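Local coordinates for YceI-like domain protein (Burkholderia cenocepacia BC7, PDB 5IXH) that binds octaprenyl diphosphate, its long polyprenyl chain held inside a lipocalin-like beta barrel, and probably captures antibiotics outside the cell, at residues A[70-84]-A[96-109]. Numbering follows the deposited sequence.
With OTP ((2E,6E,10E,14E,18E,22E,26E)-3,7,11,15,19,23,27,31-octamethyldotriaconta-2,6,10,14,18,22,26,30-octaenyl trihydrogen diphosphate), chain C.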
loop_
_atom_site.group_PDB
_atom_site.type_symbol
_atom_site.label_atom_id
_atom_site.label_comp_id
_atom_site.label_asym_id
_atom_site.label_seq_id
_atom_site.Cartn_x
_atom_site.Cartn_y
_atom_site.Cartn_z
ATOM N N TRP A 70 7.194 -11.560 10.364
ATOM C CA TRP A 70 6.342 -10.491 9.836
ATOM C C TRP A 70 6.904 -10.015 8.509
ATOM O O TRP A 70 6.867 -10.780 7.550
ATOM C CB TRP A 70 6.142 -9.385 10.882
ATOM C CG TRP A 70 5.115 -9.795 11.894
ATOM C CD1 TRP A 70 5.337 -10.325 13.142
ATOM C CD2 TRP A 70 3.692 -9.736 11.737
ATOM N NE1 TRP A 70 4.138 -10.590 13.756
ATOM C CE2 TRP A 70 3.116 -10.236 12.921
ATOM C CE3 TRP A 70 2.848 -9.302 10.712
ATOM C CZ2 TRP A 70 1.737 -10.312 13.101
ATOM C CZ3 TRP A 70 1.494 -9.381 10.897
ATOM C CH2 TRP A 70 0.947 -9.877 12.080
ATOM N N PHE A 71 7.446 -8.806 8.398
ATOM C CA PHE A 71 7.923 -8.373 7.085
ATOM C C PHE A 71 9.236 -9.017 6.654
ATOM O O PHE A 71 9.547 -9.051 5.474
ATOM C CB PHE A 71 8.141 -6.859 7.036
ATOM C CG PHE A 71 6.881 -6.031 7.142
ATOM C CD1 PHE A 71 5.635 -6.544 6.868
ATOM C CD2 PHE A 71 6.967 -4.731 7.595
ATOM C CE1 PHE A 71 4.510 -5.748 6.993
ATOM C CE2 PHE A 71 5.851 -3.935 7.710
ATOM C CZ PHE A 71 4.632 -4.448 7.424
ATOM N N ASP A 72 10.043 -9.461 7.606
ATOM C CA ASP A 72 11.416 -9.897 7.309
ATOM C C ASP A 72 12.141 -8.809 6.500
ATOM O O ASP A 72 12.665 -9.052 5.398
ATOM C CB ASP A 72 11.414 -11.233 6.580
ATOM C CG ASP A 72 12.779 -11.917 6.565
ATOM O OD1 ASP A 72 13.769 -11.384 7.105
ATOM O OD2 ASP A 72 12.847 -13.016 5.992
ATOM N N ALA A 73 12.166 -7.619 7.074
ATOM C CA ALA A 73 12.658 -6.442 6.379
ATOM C C ALA A 73 14.136 -6.532 5.977
ATOM O O ALA A 73 14.532 -5.935 4.989
ATOM C CB ALA A 73 12.443 -5.209 7.242
ATOM N N LYS A 74 14.963 -7.253 6.718
ATOM C CA LYS A 74 16.362 -7.386 6.321
ATOM C C LYS A 74 16.501 -8.203 5.028
ATOM O O LYS A 74 17.408 -7.964 4.246
ATOM C CB LYS A 74 17.201 -8.000 7.441
ATOM C CG LYS A 74 17.333 -7.097 8.662
ATOM C CD LYS A 74 18.152 -7.763 9.763
ATOM C CE LYS A 74 18.335 -6.841 10.964
ATOM N NZ LYS A 74 19.057 -5.589 10.606
ATOM N N THR A 75 15.647 -9.195 4.846
ATOM C CA THR A 75 15.689 -10.074 3.661
ATOM C C THR A 75 14.980 -9.431 2.476
ATOM O O THR A 75 15.442 -9.547 1.337
ATOM C CB THR A 75 15.040 -11.406 3.992
ATOM O OG1 THR A 75 15.715 -11.978 5.118
ATOM C CG2 THR A 75 15.123 -12.356 2.834
ATOM N N TYR A 76 13.868 -8.763 2.766
ATOM C CA TYR A 76 13.017 -8.139 1.770
ATOM C C TYR A 76 12.809 -6.675 2.149
ATOM O O TYR A 76 11.790 -6.302 2.757
ATOM C CB TYR A 76 11.679 -8.854 1.714
ATOM C CG TYR A 76 11.781 -10.301 1.305
ATOM C CD1 TYR A 76 12.038 -10.651 -0.020
ATOM C CD2 TYR A 76 11.641 -11.327 2.225
ATOM C CE1 TYR A 76 12.123 -11.935 -0.426
ATOM C CE2 TYR A 76 11.716 -12.668 1.793
ATOM C CZ TYR A 76 11.975 -12.942 0.467
ATOM O OH TYR A 76 12.070 -14.259 0.035
ATOM N N PRO A 77 13.762 -5.797 1.819
ATOM C CA PRO A 77 13.649 -4.428 2.329
ATOM C C PRO A 77 12.557 -3.584 1.680
ATOM O O PRO A 77 12.213 -2.544 2.245
ATOM C CB PRO A 77 15.025 -3.818 2.064
ATOM C CG PRO A 77 15.642 -4.702 1.022
ATOM C CD PRO A 77 15.068 -6.066 1.201
ATOM N N GLN A 78 12.082 -3.975 0.519
ATOM C CA GLN A 78 11.070 -3.189 -0.166
ATOM C C GLN A 78 9.839 -3.998 -0.466
ATOM O O GLN A 78 9.877 -5.234 -0.554
ATOM C CB GLN A 78 11.636 -2.577 -1.465
ATOM C CG GLN A 78 12.779 -1.608 -1.269
ATOM C CD GLN A 78 13.324 -1.066 -2.567
ATOM O OE1 GLN A 78 13.214 -1.692 -3.605
ATOM N NE2 GLN A 78 13.822 0.153 -2.529
ATOM N N ALA A 79 8.727 -3.289 -0.638
ATOM C CA ALA A 79 7.491 -3.795 -1.242
ATOM C C ALA A 79 7.193 -2.871 -2.407
ATOM O O ALA A 79 7.504 -1.679 -2.353
ATOM C CB ALA A 79 6.371 -3.770 -0.229
ATOM N N THR A 80 6.614 -3.405 -3.469
ATOM C CA THR A 80 6.403 -2.630 -4.691
ATOM C C THR A 80 5.022 -2.862 -5.292
ATOM O O THR A 80 4.443 -3.920 -5.170
ATOM C CB THR A 80 7.454 -2.976 -5.770
ATOM O OG1 THR A 80 7.462 -4.387 -6.016
ATOM C CG2 THR A 80 8.849 -2.569 -5.320
ATOM N N PHE A 81 4.535 -1.829 -5.957
ATOM C CA PHE A 81 3.386 -1.913 -6.835
ATOM C C PHE A 81 3.758 -1.295 -8.163
ATOM O O PHE A 81 4.296 -0.186 -8.194
ATOM C CB PHE A 81 2.158 -1.202 -6.260
ATOM C CG PHE A 81 0.989 -1.214 -7.210
ATOM C CD1 PHE A 81 0.203 -2.354 -7.378
ATOM C CD2 PHE A 81 0.709 -0.101 -7.993
ATOM C CE1 PHE A 81 -0.846 -2.367 -8.292
ATOM C CE2 PHE A 81 -0.345 -0.118 -8.895
ATOM C CZ PHE A 81 -1.110 -1.246 -9.053
ATOM N N VAL A 82 3.474 -1.980 -9.265
ATOM C CA VAL A 82 3.706 -1.443 -10.604
ATOM C C VAL A 82 2.432 -1.688 -11.418
ATOM O O VAL A 82 2.023 -2.833 -11.608
ATOM C CB VAL A 82 4.933 -2.134 -11.288
ATOM C CG1 VAL A 82 5.129 -1.630 -12.710
ATOM C CG2 VAL A 82 6.217 -1.963 -10.464
ATOM N N SER A 83 1.816 -0.620 -11.902
ATOM C CA SER A 83 0.590 -0.759 -12.671
ATOM C C SER A 83 0.844 -1.376 -14.023
ATOM O O SER A 83 1.916 -1.225 -14.604
ATOM C CB SER A 83 -0.095 0.576 -12.874
ATOM O OG SER A 83 0.658 1.433 -13.727
ATOM N N SER A 84 -0.171 -2.069 -14.516
ATOM C CA SER A 84 -0.191 -2.522 -15.912
ATOM C C SER A 84 -1.400 -2.018 -16.705
ATOM O O SER A 84 -1.366 -2.035 -17.926
ATOM C CB SER A 84 -0.146 -4.049 -15.980
ATOM O OG SER A 84 -1.312 -4.607 -15.372
ATOM N N VAL A 96 -7.249 0.475 -10.987
ATOM C CA VAL A 96 -5.850 0.408 -11.364
ATOM C C VAL A 96 -5.378 -0.993 -11.041
ATOM O O VAL A 96 -5.422 -1.437 -9.867
ATOM C CB VAL A 96 -5.017 1.459 -10.621
ATOM C CG1 VAL A 96 -3.572 1.366 -11.030
ATOM C CG2 VAL A 96 -5.544 2.866 -10.925
ATOM N N THR A 97 -4.898 -1.685 -12.055
ATOM C CA THR A 97 -4.440 -3.058 -11.904
ATOM C C THR A 97 -2.942 -3.081 -12.051
ATOM O O THR A 97 -2.370 -2.353 -12.873
ATOM C CB THR A 97 -5.149 -3.971 -12.924
ATOM O OG1 THR A 97 -6.553 -3.974 -12.593
ATOM C CG2 THR A 97 -4.658 -5.379 -12.887
ATOM N N GLY A 98 -2.318 -3.972 -11.299
ATOM C CA GLY A 98 -0.877 -4.159 -11.421
ATOM C C GLY A 98 -0.356 -5.229 -10.504
ATOM O O GLY A 98 -1.109 -5.976 -9.879
ATOM N N LYS A 99 0.970 -5.307 -10.426
ATOM C CA LYS A 99 1.657 -6.321 -9.640
ATOM C C LYS A 99 2.086 -5.772 -8.301
ATOM O O LYS A 99 2.840 -4.783 -8.262
ATOM C CB LYS A 99 2.875 -6.812 -10.403
ATOM C CG LYS A 99 3.482 -8.028 -9.757
ATOM C CD LYS A 99 4.792 -8.466 -10.401
ATOM C CE LYS A 99 4.587 -8.947 -11.799
ATOM N NZ LYS A 99 5.835 -9.632 -12.256
ATOM N N LEU A 100 1.611 -6.385 -7.237
ATOM C CA LEU A 100 1.978 -6.062 -5.850
ATOM C C LEU A 100 2.907 -7.152 -5.366
ATOM O O LEU A 100 2.540 -8.317 -5.396
ATOM C CB LEU A 100 0.722 -6.008 -4.987
ATOM C CG LEU A 100 0.909 -5.729 -3.483
ATOM C CD1 LEU A 100 1.551 -4.373 -3.264
ATOM C CD2 LEU A 100 -0.393 -5.828 -2.753
ATOM N N THR A 101 4.122 -6.761 -4.963
ATOM C CA THR A 101 5.113 -7.705 -4.430
ATOM C C THR A 101 5.439 -7.296 -3.003
ATOM O O THR A 101 5.890 -6.160 -2.759
ATOM C CB THR A 101 6.381 -7.699 -5.259
ATOM O OG1 THR A 101 6.038 -7.929 -6.632
ATOM C CG2 THR A 101 7.340 -8.788 -4.798
ATOM N N ILE A 102 5.200 -8.216 -2.073
ATOM C CA ILE A 102 5.466 -8.015 -0.646
ATOM C C ILE A 102 6.169 -9.283 -0.174
ATOM O O ILE A 102 5.728 -10.393 -0.439
ATOM C CB ILE A 102 4.159 -7.832 0.185
ATOM C CG1 ILE A 102 3.359 -6.625 -0.292
ATOM C CG2 ILE A 102 4.489 -7.691 1.679
ATOM C CD1 ILE A 102 1.940 -6.604 0.191
ATOM N N LYS A 103 7.289 -9.112 0.541
ATOM C CA LYS A 103 8.063 -10.212 1.072
ATOM C C LYS A 103 8.412 -11.201 -0.061
ATOM O O LYS A 103 8.394 -12.416 0.077
ATOM C CB LYS A 103 7.306 -10.866 2.245
ATOM C CG LYS A 103 8.134 -11.649 3.211
ATOM C CD LYS A 103 7.322 -12.113 4.429
ATOM C CE LYS A 103 8.126 -13.018 5.357
ATOM N NZ LYS A 103 7.392 -13.441 6.564
ATOM N N GLY A 104 8.730 -10.613 -1.205
ATOM C CA GLY A 104 9.109 -11.390 -2.362
ATOM C C GLY A 104 8.017 -12.183 -3.060
ATOM O O GLY A 104 8.280 -12.942 -3.986
ATOM N N LYS A 105 6.765 -12.018 -2.627
ATOM C CA LYS A 105 5.620 -12.712 -3.219
ATOM C C LYS A 105 4.811 -11.735 -4.034
ATOM O O LYS A 105 4.401 -10.688 -3.551
ATOM C CB LYS A 105 4.756 -13.298 -2.113
ATOM C CG LYS A 105 5.449 -14.358 -1.284
ATOM C CD LYS A 105 5.603 -15.660 -2.049
ATOM C CE LYS A 105 6.420 -16.664 -1.256
ATOM N NZ LYS A 105 5.811 -16.936 0.074
ATOM N N ALA A 106 4.549 -12.086 -5.289
ATOM C CA ALA A 106 3.809 -11.241 -6.206
ATOM C C ALA A 106 2.376 -11.711 -6.406
ATOM O O ALA A 106 2.089 -12.904 -6.492
ATOM C CB ALA A 106 4.531 -11.204 -7.552
ATOM N N GLU A 107 1.475 -10.744 -6.494
ATOM C CA GLU A 107 0.103 -10.998 -6.875
ATOM C C GLU A 107 -0.401 -9.889 -7.784
ATOM O O GLU A 107 0.003 -8.741 -7.642
ATOM C CB GLU A 107 -0.799 -11.074 -5.668
ATOM C CG GLU A 107 -2.219 -11.526 -6.071
ATOM C CD GLU A 107 -2.246 -12.876 -6.797
ATOM O OE1 GLU A 107 -2.285 -13.883 -6.071
ATOM O OE2 GLU A 107 -2.223 -12.946 -8.064
ATOM N N THR A 108 -1.284 -10.199 -8.722
ATOM C CA THR A 108 -1.967 -9.164 -9.466
ATOM C C THR A 108 -3.144 -8.693 -8.624
ATOM O O THR A 108 -3.931 -9.493 -8.124
ATOM C CB THR A 108 -2.493 -9.689 -10.793
ATOM O OG1 THR A 108 -1.402 -10.174 -11.587
ATOM C CG2 THR A 108 -3.220 -8.627 -11.575
ATOM N N VAL A 109 -3.236 -7.368 -8.468
ATOM C CA VAL A 109 -4.280 -6.725 -7.670
ATOM C C VAL A 109 -4.943 -5.639 -8.477
ATOM O O VAL A 109 -4.372 -5.112 -9.442
ATOM C CB VAL A 109 -3.718 -6.146 -6.362
ATOM C CG1 VAL A 109 -3.069 -7.236 -5.517
ATOM C CG2 VAL A 109 -2.771 -4.969 -6.650
HETATM O O7 OTP C . -3.173 -8.039 23.115
HETATM P P2 OTP C . -2.545 -8.675 21.891
HETATM O O5 OTP C . -1.651 -9.819 22.313
HETATM O O6 OTP C . -3.629 -9.193 20.970
HETATM O O4 OTP C . -1.682 -7.595 21.111
HETATM P P1 OTP C . -0.631 -7.934 19.969
HETATM O O2 OTP C . 0.704 -8.284 20.587
HETATM O O3 OTP C . -1.126 -9.093 19.131
HETATM O O1 OTP C . -0.468 -6.633 19.073
HETATM C C40 OTP C . -0.640 -6.663 17.665
HETATM C C39 OTP C . -0.055 -5.328 17.213
HETATM C C37 OTP C . -0.058 -4.890 15.920
HETATM C C38 OTP C . 0.584 -3.522 15.691
HETATM C C36 OTP C . -0.644 -5.692 14.735
HETATM C C35 OTP C . 0.392 -5.698 13.592
HETATM C C34 OTP C . -0.275 -5.767 12.206
HETATM C C32 OTP C . 0.455 -5.407 11.096
HETATM C C33 OTP C . 1.910 -4.939 11.221
HETATM C C31 OTP C . -0.190 -5.475 9.701
HETATM C C30 OTP C . 0.747 -6.231 8.736
HETATM C C29 OTP C . 0.894 -5.315 7.516
HETATM C C27 OTP C . 0.633 -5.739 6.237
HETATM C C28 OTP C . 0.189 -7.154 5.862
HETATM C C26 OTP C . 0.803 -4.685 5.142
HETATM C C25 OTP C . 1.545 -5.255 3.926
HETATM C C24 OTP C . 1.521 -4.012 3.028
HETATM C C22 OTP C . 2.667 -3.407 2.591
HETATM C C23 OTP C . 4.072 -3.921 2.918
HETATM C C21 OTP C . 2.486 -2.169 1.716
HETATM C C20 OTP C . 2.583 -2.677 0.277
HETATM C C19 OTP C . 1.888 -1.615 -0.583
HETATM C C17 OTP C . 2.475 -1.113 -1.725
HETATM C C18 OTP C . 3.850 -1.610 -2.177
HETATM C C16 OTP C . 1.773 -0.055 -2.593
HETATM C C15 OTP C . 0.471 0.469 -1.959
HETATM C C14 OTP C . -0.317 1.209 -3.052
HETATM C C12 OTP C . -1.119 0.508 -3.926
HETATM C C13 OTP C . -1.301 -1.013 -3.858
HETATM C C11 OTP C . -1.905 1.243 -5.021
HETATM C C10 OTP C . -1.243 2.566 -5.426
HETATM C C9 OTP C . -1.971 2.974 -6.717
HETATM C C7 OTP C . -1.488 3.967 -7.529
HETATM C C8 OTP C . -0.200 4.713 -7.177
HETATM C C6 OTP C . -2.286 4.291 -8.806
HETATM C C5 OTP C . -2.434 5.805 -8.980
HETATM C C4 OTP C . -3.669 5.979 -9.883
HETATM C C2 OTP C . -3.623 6.346 -11.208
HETATM C C3 OTP C . -4.957 6.467 -11.945
HETATM C C1 OTP C . -2.321 6.637 -11.959
HETATM O O HOH W 1 8.091 -6.514 1.236
HETATM O O HOH W 2 9.124 -7.756 -1.818
HETATM O O HOH W 3 5.574 -5.404 -7.815
#
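Segments 78-84 and 96-102 run antiparallel as a beta hairpin in the wall of the lipocalin-like barrel, zipped by the hydrogen-bonded pairs Thr80 with Thr101 and Val82 with Lys99 and by Ser84 N to Thr97 O. Residues alternate between its faces: Ala79, Phe81, Leu100 and Ile102 line the polyprenyl tunnel, whereas Thr80, Val82, Lys99 and Thr101 face outward. Phe81 suits the inner face because its ring, swung anti to the backbone N (chi1 176°), reaches across the neighbouring strand, where CE1 lies 3.6 Å from Gly98 CA and 3.6 Å from Val109 CG2. Gly98, with no side chain, lets this ring and the backbone of Val82 and Ser83 pack close to its CA. OTP C11 lies over one ring face, toward the rim, and Leu100 CD1 touches OTP C17 at 3.7 Å. Outside, one water links Thr80 OG1, Thr101 OG1 and Lys99 O. Beyond the strands, Tyr76 lays one ring face on the Lys103-Gly104 peptide of a type I' turn, with Lys103 C 3.6 Å above the ring centre. Lys103, extended beyond CG, runs along the backbone of Trp70 and Phe71; its NZ, also bonded to Asn136 O and Lys68 O, donates to Trp70 O at 2.9 Å.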